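Local coordinates for hypothetical protein (Parabacteroides distasonis, PDB 4H3W) that is of unknown function but is probably secreted and folds into two beta-barrel domains, at residues Arg214-Phe219 / Ala292-Leu297; Ile249-Met254 / Ile263-Gln268; Ser232-Gly237 / Glu276-Ile281. All blocks are in the same frame, centred on the assembly; numbering follows the deposited sequence. Where two conformers were deposited one is given.

Interaction 1: residues Arg214-Phe219 / Ala292-Leu297; sequences RIEDAF and ARHIDL
The F219 ring, I295 and A292 form the close-packed side of this contact. CB of A292 sits over one face of the ring in a CH-pi contact, 4.1 Å from its centroid, while the I295 side chain crosses the ring at about a right angle, CG1 lying 3.8 Å from F219 CE2. A218 CB meets CD1 of the same isoleucine, and V224 of helix 224-227 adds to the cover of F219. Behind these side chains, I215 and I295 make an antiparallel hydrogen-bonded pair; on the other edge of strand 294-302, R293 and H294 both face M254 of strand 246-254, a classic beta bulge. H294 ND1 accepts the D217 N-H in the plane of its ring (3.0 Å, 175°), which fixes the imidazole's rotation. The more exposed side is polar. R214, its chain bent at chi2 and chi3, folds back to grip D296 side-on, NE to OD1 at 2.8 Å and NH2 to OD2 at 3.2 Å, both from above the carboxylate plane. Its NH1 reaches E216 OE1 and also N258. A leucine in place of R214 would probably leave the D296 and E216 carboxylates without their shared cation. The E216 carboxylate stacks on the imidazole, the planes 18° apart.

Interaction 2: residues Ile249-Met254 / Ile263-Gln268; sequences IEMVIM and IQFPAQ
An antiparallel strand pairing that gives way to a water-filled seam joins 249-254, part of strand 246-254, to 263-268, the chain leading into the short edge strand 268-269. Direct pairing is confined to I249 and Q268, a hydrogen-bonded pair whose two backbone bonds, I249 N to Q268 O and Q268 N to I249 O, are each 2.8 Å long. Farther along, the backbones separate, and M251 and F265 have their CA atoms 7.0 Å apart. Waters take up the backbone groups there: one accepts from M251 N and donates to F265 O, another accepts from I253 N and lies 2.9 Å from I263 O, and a third lies 2.8 Å from M251 O and 2.7 Å from I263 O. Beside these waters the F265 ring turns its edge to the strand, with M251 O in the ring plane 3.6 Å from CD1. The selenomethionine M251 crosses this ring obliquely in a Met-aromatic contact, SE 4.9 Å from the centroid; its CG stands anti to the backbone N (chi1 173°), which brings CG alongside F265 CE1. I253 CG1 touches both F265 CE1 and I263 CG2. F265 also reaches I281 on strand 274-281, and Q268 OE1 accepts from I278 N. Water thus stands in for direct backbone bonds between strand and loop, satisfying the parted N-H and C=O groups, while M251, I253, I263 and F265 supply the apolar contact.

Interaction 3: residues Ser232-Gly237 / Glu276-Ile281; sequences SARIYG and EVIFEI
Regular antiparallel pairing of strands 233-240 and 274-281 makes this contact, at the margin of a four-stranded sheet in which 274-281 is outermost. The segment axes approach to 4.6 Å and run 164° apart. Six backbone hydrogen bonds join the hydrogen-bonded pairs A233-I281, I235-F279 and G237-V277, the shortest from F279 N to I235 O at 2.7 Å. Between them, the non-hydrogen-bonded pairs R234-E280 and Y236-I278 bring the chains closer, and Y236 CA lies 3.2 Å from V277 O. I235, F279 and I281 share the apolar face: I235 CD1 meets I281 CD1 at 4.1 Å, F279 brings its ring edge toward I235 O, and M251 of strand 246-254 packs on both I235 and F279. The other face is more polar. R234 and E280 run side by side, but their charged atoms stay apart, NE to OE2 being 4.9 Å; the aliphatic part of the arginine is what touches, its CB 3.6 Å from E280 OE1 and its CD against I278 CG2. R234 NH2 lies over one face of the Y236 ring, toward its rim. An apolar face turned to a second sheet and a polar one turned away are typical of the amphipathic strands that build a beta barrel.

Overall arrangement
All three contacts belong to the same half of the chain, and interactions 2 and 3 are nested along the sequence within the loop closed by interaction 1. Interactions 1 and 2, with centres about 12 Å apart, share a sheet: strand 294-302 lies between 208-215 and 246-254, and D296 O lies 2.7 Å from V252 N in a probable hydrogen bond. Interaction 3 lies in another sheet, its centre about 10 Å from that of interaction 2 and about 14 Å from that of interaction 1. F219 CZ meets I235 CD1 at 4.1 Å, linking interactions 1 and 3 through apolar side chains, whereas 263-268 bridges the two sheets at interaction 2.

Interaction 1: residues Arg214-Phe219 / Ala292-Leu297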
loop_
_atom_site.group_PDB
_atom_site.type_symbol
_atom_site.label_atom_id
_atom_site.label_comp_id
_atom_site.label_asym_id
_atom_site.label_seq_id
_atom_site.Cartn_x
_atom_site.Cartn_y
_atom_site.Cartn_z
ATOM N N ARG A 214 -3.322 -11.988 14.336
ATOM C CA ARG A 214 -3.685 -12.550 15.630
ATOM C C ARG A 214 -3.807 -14.057 15.533
ATOM O O ARG A 214 -4.508 -14.570 14.678
ATOM C CB ARG A 214 -5.015 -11.929 16.101
ATOM C CG ARG A 214 -5.719 -12.653 17.238
ATOM C CD ARG A 214 -4.862 -12.791 18.485
ATOM N NE ARG A 214 -4.470 -11.505 19.051
ATOM C CZ ARG A 214 -5.031 -10.926 20.102
ATOM N NH1 ARG A 214 -6.068 -11.478 20.733
ATOM N NH2 ARG A 214 -4.533 -9.782 20.548
ATOM N N ILE A 215 -3.080 -14.764 16.391
ATOM C CA ILE A 215 -3.309 -16.184 16.610
ATOM C C ILE A 215 -3.949 -16.277 17.990
ATOM O O ILE A 215 -3.302 -16.048 19.015
ATOM C CB ILE A 215 -2.018 -17.017 16.511
ATOM C CG1 ILE A 215 -1.372 -16.835 15.133
ATOM C CG2 ILE A 215 -2.308 -18.495 16.766
ATOM C CD1 ILE A 215 -0.549 -15.571 15.005
ATOM N N GLU A 216 -5.257 -16.533 17.981
ATOM C CA GLU A 216 -6.107 -16.573 19.154
ATOM C C GLU A 216 -5.993 -17.910 19.856
ATOM O O GLU A 216 -5.967 -18.941 19.219
ATOM C CB GLU A 216 -7.566 -16.356 18.717
ATOM C CG GLU A 216 -8.529 -15.989 19.830
ATOM C CD GLU A 216 -8.425 -14.542 20.283
ATOM O OE1 GLU A 216 -7.662 -13.762 19.703
ATOM O OE2 GLU A 216 -9.122 -14.186 21.245
ATOM N N ASP A 217 -5.898 -17.878 21.170
ATOM C CA ASP A 217 -5.806 -19.088 21.989
ATOM C C ASP A 217 -4.623 -19.988 21.586
ATOM O O ASP A 217 -4.743 -21.187 21.462
ATOM C CB ASP A 217 -7.148 -19.835 21.934
ATOM C CG ASP A 217 -8.268 -19.026 22.554
ATOM O OD1 ASP A 217 -8.042 -18.444 23.634
ATOM O OD2 ASP A 217 -9.357 -18.968 21.963
ATOM N N ALA A 218 -3.467 -19.370 21.441
ATOM C CA ALA A 218 -2.231 -20.099 21.182
ATOM C C ALA A 218 -1.844 -20.955 22.372
ATOM O O ALA A 218 -1.284 -22.031 22.214
ATOM C CB ALA A 218 -1.109 -19.111 20.851
ATOM N N PHE A 219 -2.147 -20.473 23.570
ATOM C CA PHE A 219 -1.833 -21.168 24.803
ATOM C C PHE A 219 -3.104 -21.359 25.600
ATOM O O PHE A 219 -3.881 -20.414 25.763
ATOM C CB PHE A 219 -0.879 -20.353 25.625
ATOM C CG PHE A 219 0.322 -19.900 24.853
ATOM C CD1 PHE A 219 1.412 -20.728 24.714
ATOM C CD2 PHE A 219 0.343 -18.643 24.255
ATOM C CE1 PHE A 219 2.543 -20.291 24.033
ATOM C CE2 PHE A 219 1.464 -18.207 23.538
ATOM C CZ PHE A 219 2.563 -19.043 23.428
ATOM N N ALA A 292 0.394 -16.122 29.257
ATOM C CA ALA A 292 0.241 -16.093 27.812
ATOM C C ALA A 292 -1.050 -16.793 27.340
ATOM O O ALA A 292 -1.396 -17.871 27.825
ATOM C CB ALA A 292 1.474 -16.726 27.152
ATOM N N ARG A 293 -1.771 -16.173 26.420
ATOM C CA ARG A 293 -2.942 -16.785 25.774
ATOM C C ARG A 293 -2.966 -16.670 24.247
ATOM O O ARG A 293 -3.297 -17.632 23.577
ATOM C CB ARG A 293 -4.240 -16.172 26.329
ATOM C CG ARG A 293 -4.420 -16.323 27.839
ATOM C CD ARG A 293 -4.734 -17.751 28.229
ATOM N NE ARG A 293 -4.998 -17.837 29.654
ATOM C CZ ARG A 293 -4.071 -17.880 30.608
ATOM N NH1 ARG A 293 -2.782 -17.865 30.326
ATOM N NH2 ARG A 293 -4.450 -17.956 31.859
ATOM N N HIS A 294 -2.638 -15.489 23.714
ATOM C CA HIS A 294 -2.687 -15.205 22.312
ATOM C C HIS A 294 -1.309 -14.744 21.848
ATOM O O HIS A 294 -0.488 -14.298 22.643
ATOM C CB HIS A 294 -3.712 -14.090 22.006
ATOM C CG HIS A 294 -4.973 -14.218 22.797
ATOM N ND1 HIS A 294 -5.798 -15.308 22.677
ATOM C CD2 HIS A 294 -5.545 -13.411 23.727
ATOM C CE1 HIS A 294 -6.822 -15.180 23.501
ATOM N NE2 HIS A 294 -6.693 -14.036 24.146
ATOM N N ILE A 295 -1.135 -14.791 20.538
ATOM C CA ILE A 295 0.032 -14.227 19.894
ATOM C C ILE A 295 -0.408 -13.155 18.899
ATOM O O ILE A 295 -1.301 -13.390 18.088
ATOM C CB ILE A 295 0.848 -15.331 19.212
ATOM C CG1 ILE A 295 1.453 -16.272 20.274
ATOM C CG2 ILE A 295 1.982 -14.771 18.369
ATOM C CD1 ILE A 295 1.993 -17.541 19.689
ATOM N N ASP A 296 0.230 -11.990 18.983
ATOM C CA ASP A 296 0.204 -11.017 17.891
ATOM C C ASP A 296 1.539 -11.038 17.136
ATOM O O ASP A 296 2.595 -10.872 17.751
ATOM C CB ASP A 296 -0.049 -9.610 18.409
ATOM C CG ASP A 296 -1.527 -9.317 18.623
ATOM O OD1 ASP A 296 -2.381 -9.924 17.956
ATOM O OD2 ASP A 296 -1.815 -8.443 19.427
ATOM N N LEU A 297 1.473 -11.269 15.828
ATOM C CA LEU A 297 2.620 -11.147 14.914
ATOM C C LEU A 297 2.538 -9.784 14.269
ATOM O O LEU A 297 1.595 -9.505 13.514
ATOM C CB LEU A 297 2.589 -12.228 13.865
ATOM C CG LEU A 297 2.618 -13.684 14.337
ATOM C CD1 LEU A 297 2.566 -14.663 13.184
ATOM C CD2 LEU A 297 3.877 -13.897 15.177
#

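Interaction 2: residues Ile249-Met254 / Ile263-Gln268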
loop_
_atom_site.group_PDB
_atom_site.type_symbol
_atom_site.label_atom_id
_atom_site.label_comp_id
_atom_site.label_asym_id
_atom_site.label_seq_id
_atom_site.Cartn_x
_atom_site.Cartn_y
_atom_site.Cartn_z
ATOM N N ILE A 249 9.287 -9.937 11.324
ATOM C CA ILE A 249 8.223 -10.353 12.205
ATOM C C ILE A 249 8.635 -10.117 13.648
ATOM O O ILE A 249 9.613 -10.681 14.148
ATOM C CB ILE A 249 7.841 -11.822 11.990
ATOM C CG1 ILE A 249 7.371 -12.035 10.558
ATOM C CG2 ILE A 249 6.778 -12.252 12.998
ATOM C CD1 ILE A 249 7.338 -13.483 10.148
ATOM N N GLU A 250 7.808 -9.331 14.321
ATOM C CA GLU A 250 7.952 -9.047 15.737
ATOM C C GLU A 250 6.800 -9.716 16.473
ATOM O O GLU A 250 5.643 -9.424 16.201
ATOM C CB GLU A 250 7.950 -7.538 15.947
ATOM C CG GLU A 250 8.079 -7.039 17.383
ATOM C CD GLU A 250 7.674 -5.547 17.553
ATOM O OE1 GLU A 250 6.919 -4.994 16.697
ATOM O OE2 GLU A 250 8.119 -4.924 18.548
HETATM N N MSE A 251 7.125 -10.572 17.432
HETATM C CA MSE A 251 6.123 -11.352 18.146
HETATM C C MSE A 251 5.761 -10.709 19.464
HETATM O O MSE A 251 6.640 -10.370 20.279
HETATM C CB MSE A 251 6.688 -12.763 18.383
HETATM C CG MSE A 251 5.738 -13.557 19.270
HETATM SE SE MSE A 251 6.201 -15.470 19.295
HETATM C CE MSE A 251 5.656 -15.940 17.484
ATOM N N VAL A 252 4.459 -10.554 19.705
ATOM C CA VAL A 252 3.974 -10.106 20.991
ATOM C C VAL A 252 3.068 -11.156 21.583
ATOM O O VAL A 252 2.153 -11.661 20.944
ATOM C CB VAL A 252 3.223 -8.759 20.912
ATOM C CG1 VAL A 252 2.885 -8.246 22.320
ATOM C CG2 VAL A 252 4.047 -7.729 20.135
ATOM N N ILE A 253 3.338 -11.480 22.841
ATOM C CA ILE A 253 2.547 -12.432 23.565
ATOM C C ILE A 253 1.543 -11.635 24.370
ATOM O O ILE A 253 1.945 -10.764 25.109
ATOM C CB ILE A 253 3.418 -13.285 24.516
ATOM C CG1 ILE A 253 4.586 -13.954 23.767
ATOM C CG2 ILE A 253 2.560 -14.319 25.233
ATOM C CD1 ILE A 253 4.153 -14.927 22.718
HETATM N N MSE A 254 0.259 -11.991 24.244
HETATM C CA MSE A 254 -0.846 -11.285 24.880
HETATM C C MSE A 254 -1.558 -12.154 25.897
HETATM O O MSE A 254 -1.761 -13.358 25.696
HETATM C CB MSE A 254 -1.893 -10.917 23.833
HETATM C CG MSE A 254 -1.391 -10.105 22.639
HETATM SE SE MSE A 254 -1.083 -8.280 23.264
HETATM C CE MSE A 254 -2.750 -7.388 22.637
ATOM N N ILE A 263 7.616 -9.698 27.650
ATOM C CA ILE A 263 8.677 -10.494 27.059
ATOM C C ILE A 263 8.917 -9.984 25.642
ATOM O O ILE A 263 7.950 -9.784 24.852
ATOM C CB ILE A 263 8.323 -11.997 27.114
ATOM C CG1 ILE A 263 9.344 -12.815 26.333
ATOM C CG2 ILE A 263 6.929 -12.235 26.563
ATOM C CD1 ILE A 263 9.199 -14.297 26.576
ATOM N N GLN A 264 10.187 -9.721 25.340
ATOM C CA GLN A 264 10.565 -9.296 24.023
ATOM C C GLN A 264 11.507 -10.280 23.354
ATOM O O GLN A 264 12.172 -11.047 24.009
ATOM C CB GLN A 264 11.208 -7.901 24.101
ATOM C CG GLN A 264 10.213 -6.861 24.633
ATOM C CD GLN A 264 10.170 -6.841 26.130
ATOM O OE1 GLN A 264 11.202 -6.986 26.777
ATOM N NE2 GLN A 264 8.972 -6.709 26.700
ATOM N N PHE A 265 11.537 -10.231 22.035
ATOM C CA PHE A 265 12.404 -11.066 21.222
ATOM C C PHE A 265 12.981 -10.309 20.024
ATOM O O PHE A 265 12.351 -9.376 19.521
ATOM C CB PHE A 265 11.650 -12.241 20.621
ATOM C CG PHE A 265 10.626 -12.909 21.507
ATOM C CD1 PHE A 265 9.301 -12.478 21.541
ATOM C CD2 PHE A 265 10.940 -14.068 22.171
ATOM C CE1 PHE A 265 8.342 -13.141 22.318
ATOM C CE2 PHE A 265 9.989 -14.753 22.924
ATOM C CZ PHE A 265 8.693 -14.278 23.008
ATOM N N PRO A 266 14.191 -10.695 19.565
ATOM C CA PRO A 266 14.682 -10.143 18.295
ATOM C C PRO A 266 13.651 -10.404 17.205
ATOM O O PRO A 266 13.009 -11.457 17.204
ATOM C CB PRO A 266 15.999 -10.900 18.043
ATOM C CG PRO A 266 16.410 -11.406 19.385
ATOM C CD PRO A 266 15.176 -11.575 20.231
ATOM N N ALA A 267 13.425 -9.422 16.340
ATOM C CA ALA A 267 12.573 -9.627 15.203
ATOM C C ALA A 267 13.143 -10.734 14.308
ATOM O O ALA A 267 14.343 -11.014 14.326
ATOM C CB ALA A 267 12.418 -8.333 14.422
ATOM N N GLN A 268 12.291 -11.415 13.582
ATOM C CA GLN A 268 12.726 -12.461 12.665
ATOM C C GLN A 268 12.395 -12.131 11.217
ATOM O O GLN A 268 11.240 -11.887 10.904
ATOM C CB GLN A 268 12.040 -13.760 13.092
ATOM C CG GLN A 268 12.599 -14.318 14.389
ATOM C CD GLN A 268 13.978 -14.924 14.211
ATOM O OE1 GLN A 268 14.127 -16.017 13.706
ATOM N NE2 GLN A 268 14.984 -14.205 14.617
HETATM O O HOH W 1 9.526 -8.588 20.665
HETATM O O HOH W 2 7.239 -8.796 22.458
HETATM O O HOH W 3 9.792 -10.125 18.317
HETATM O O HOH W 4 5.142 -10.190 24.532
#

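Interaction 3: residues Ser232-Gly237 / Glu276-Ile281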
loop_
_atom_site.group_PDB
_atom_site.type_symbol
_atom_site.label_atom_id
_atom_site.label_comp_id
_atom_site.label_asym_id
_atom_site.label_seq_id
_atom_site.Cartn_x
_atom_site.Cartn_y
_atom_site.Cartn_z
ATOM N N SER A 232 13.298 -23.660 29.844
ATOM C CA SER A 232 13.331 -22.658 28.801
ATOM C C SER A 232 12.627 -23.210 27.565
ATOM O O SER A 232 12.307 -24.395 27.504
ATOM C CB SER A 232 14.769 -22.289 28.470
ATOM O OG SER A 232 15.462 -23.438 28.069
ATOM N N ALA A 233 12.401 -22.363 26.580
ATOM C CA ALA A 233 11.618 -22.793 25.416
ATOM C C ALA A 233 11.886 -21.941 24.217
ATOM O O ALA A 233 12.576 -20.943 24.290
ATOM C CB ALA A 233 10.129 -22.767 25.755
ATOM N N ARG A 234 11.351 -22.358 23.071
ATOM C CA ARG A 234 11.351 -21.512 21.912
ATOM C C ARG A 234 10.071 -21.726 21.145
ATOM O O ARG A 234 9.452 -22.810 21.177
ATOM C CB ARG A 234 12.584 -21.712 20.989
ATOM C CG ARG A 234 12.922 -23.118 20.537
ATOM C CD ARG A 234 14.362 -23.179 20.009
ATOM N NE ARG A 234 14.595 -24.224 19.009
ATOM C CZ ARG A 234 14.752 -25.521 19.276
ATOM N NH1 ARG A 234 14.688 -25.983 20.527
ATOM N NH2 ARG A 234 14.959 -26.370 18.279
ATOM N N ILE A 235 9.686 -20.670 20.464
ATOM C CA ILE A 235 8.592 -20.724 19.514
ATOM C C ILE A 235 9.232 -20.647 18.156
ATOM O O ILE A 235 9.993 -19.703 17.888
ATOM C CB ILE A 235 7.616 -19.591 19.719
ATOM C CG1 ILE A 235 6.936 -19.782 21.075
ATOM C CG2 ILE A 235 6.603 -19.552 18.573
ATOM C CD1 ILE A 235 6.165 -18.582 21.536
ATOM N N TYR A 236 8.958 -21.626 17.304
ATOM C CA TYR A 236 9.677 -21.689 16.038
ATOM C C TYR A 236 8.885 -22.377 14.966
ATOM O O TYR A 236 7.903 -23.036 15.245
ATOM C CB TYR A 236 11.045 -22.376 16.207
ATOM C CG TYR A 236 11.049 -23.897 16.376
ATOM C CD1 TYR A 236 10.362 -24.509 17.419
ATOM C CD2 TYR A 236 11.794 -24.707 15.512
ATOM C CE1 TYR A 236 10.390 -25.885 17.592
ATOM C CE2 TYR A 236 11.828 -26.087 15.673
ATOM C CZ TYR A 236 11.125 -26.671 16.714
ATOM O OH TYR A 236 11.160 -28.031 16.878
ATOM N N GLY A 237 9.350 -22.214 13.731
ATOM C CA GLY A 237 8.789 -22.927 12.582
ATOM C C GLY A 237 8.928 -22.193 11.261
ATOM O O GLY A 237 9.662 -21.200 11.156
ATOM N N GLU A 276 12.590 -19.681 8.022
ATOM C CA GLU A 276 12.461 -20.241 9.367
ATOM C C GLU A 276 12.570 -19.124 10.351
ATOM O O GLU A 276 13.457 -18.297 10.206
ATOM C CB GLU A 276 13.600 -21.217 9.675
ATOM C CG GLU A 276 13.602 -22.518 8.879
ATOM C CD GLU A 276 12.675 -23.580 9.457
ATOM O OE1 GLU A 276 12.528 -23.662 10.701
ATOM O OE2 GLU A 276 12.101 -24.346 8.660
ATOM N N VAL A 277 11.692 -19.103 11.358
ATOM C CA VAL A 277 11.799 -18.145 12.468
ATOM C C VAL A 277 11.927 -18.851 13.819
ATOM O O VAL A 277 11.397 -19.968 13.993
ATOM C CB VAL A 277 10.596 -17.202 12.490
ATOM C CG1 VAL A 277 10.497 -16.481 11.145
ATOM C CG2 VAL A 277 9.306 -17.937 12.818
ATOM N N ILE A 278 12.627 -18.201 14.752
ATOM C CA ILE A 278 12.864 -18.705 16.102
ATOM C C ILE A 278 12.709 -17.549 17.089
ATOM O O ILE A 278 13.348 -16.526 16.952
ATOM C CB ILE A 278 14.267 -19.360 16.248
ATOM C CG1 ILE A 278 14.444 -20.526 15.260
ATOM C CG2 ILE A 278 14.501 -19.872 17.665
ATOM C CD1 ILE A 278 15.894 -20.866 14.975
ATOM N N PHE A 279 11.796 -17.692 18.050
ATOM C CA PHE A 279 11.658 -16.756 19.137
ATOM C C PHE A 279 11.994 -17.451 20.463
ATOM O O PHE A 279 11.241 -18.351 20.931
ATOM C CB PHE A 279 10.237 -16.223 19.148
ATOM C CG PHE A 279 9.846 -15.520 17.851
ATOM C CD1 PHE A 279 10.144 -14.177 17.659
ATOM C CD2 PHE A 279 9.256 -16.233 16.823
ATOM C CE1 PHE A 279 9.823 -13.540 16.479
ATOM C CE2 PHE A 279 8.884 -15.592 15.650
ATOM C CZ PHE A 279 9.181 -14.240 15.479
ATOM N N GLU A 280 13.125 -17.107 21.061
ATOM C CA GLU A 280 13.545 -17.761 22.292
ATOM C C GLU A 280 12.851 -17.199 23.535
ATOM O O GLU A 280 12.792 -15.989 23.724
ATOM C CB GLU A 280 15.065 -17.627 22.498
ATOM C CG GLU A 280 15.918 -18.232 21.389
ATOM C CD GLU A 280 16.156 -19.733 21.505
ATOM O OE1 GLU A 280 15.585 -20.401 22.408
ATOM O OE2 GLU A 280 16.929 -20.248 20.670
ATOM N N ILE A 281 12.429 -18.094 24.426
ATOM C CA ILE A 281 11.911 -17.735 25.715
ATOM C C ILE A 281 12.969 -18.160 26.709
ATOM O O ILE A 281 13.173 -19.352 26.921
ATOM C CB ILE A 281 10.579 -18.440 26.008
ATOM C CG1 ILE A 281 9.530 -18.032 24.970
ATOM C CG2 ILE A 281 10.085 -18.121 27.411
ATOM C CD1 ILE A 281 8.317 -18.927 24.964
#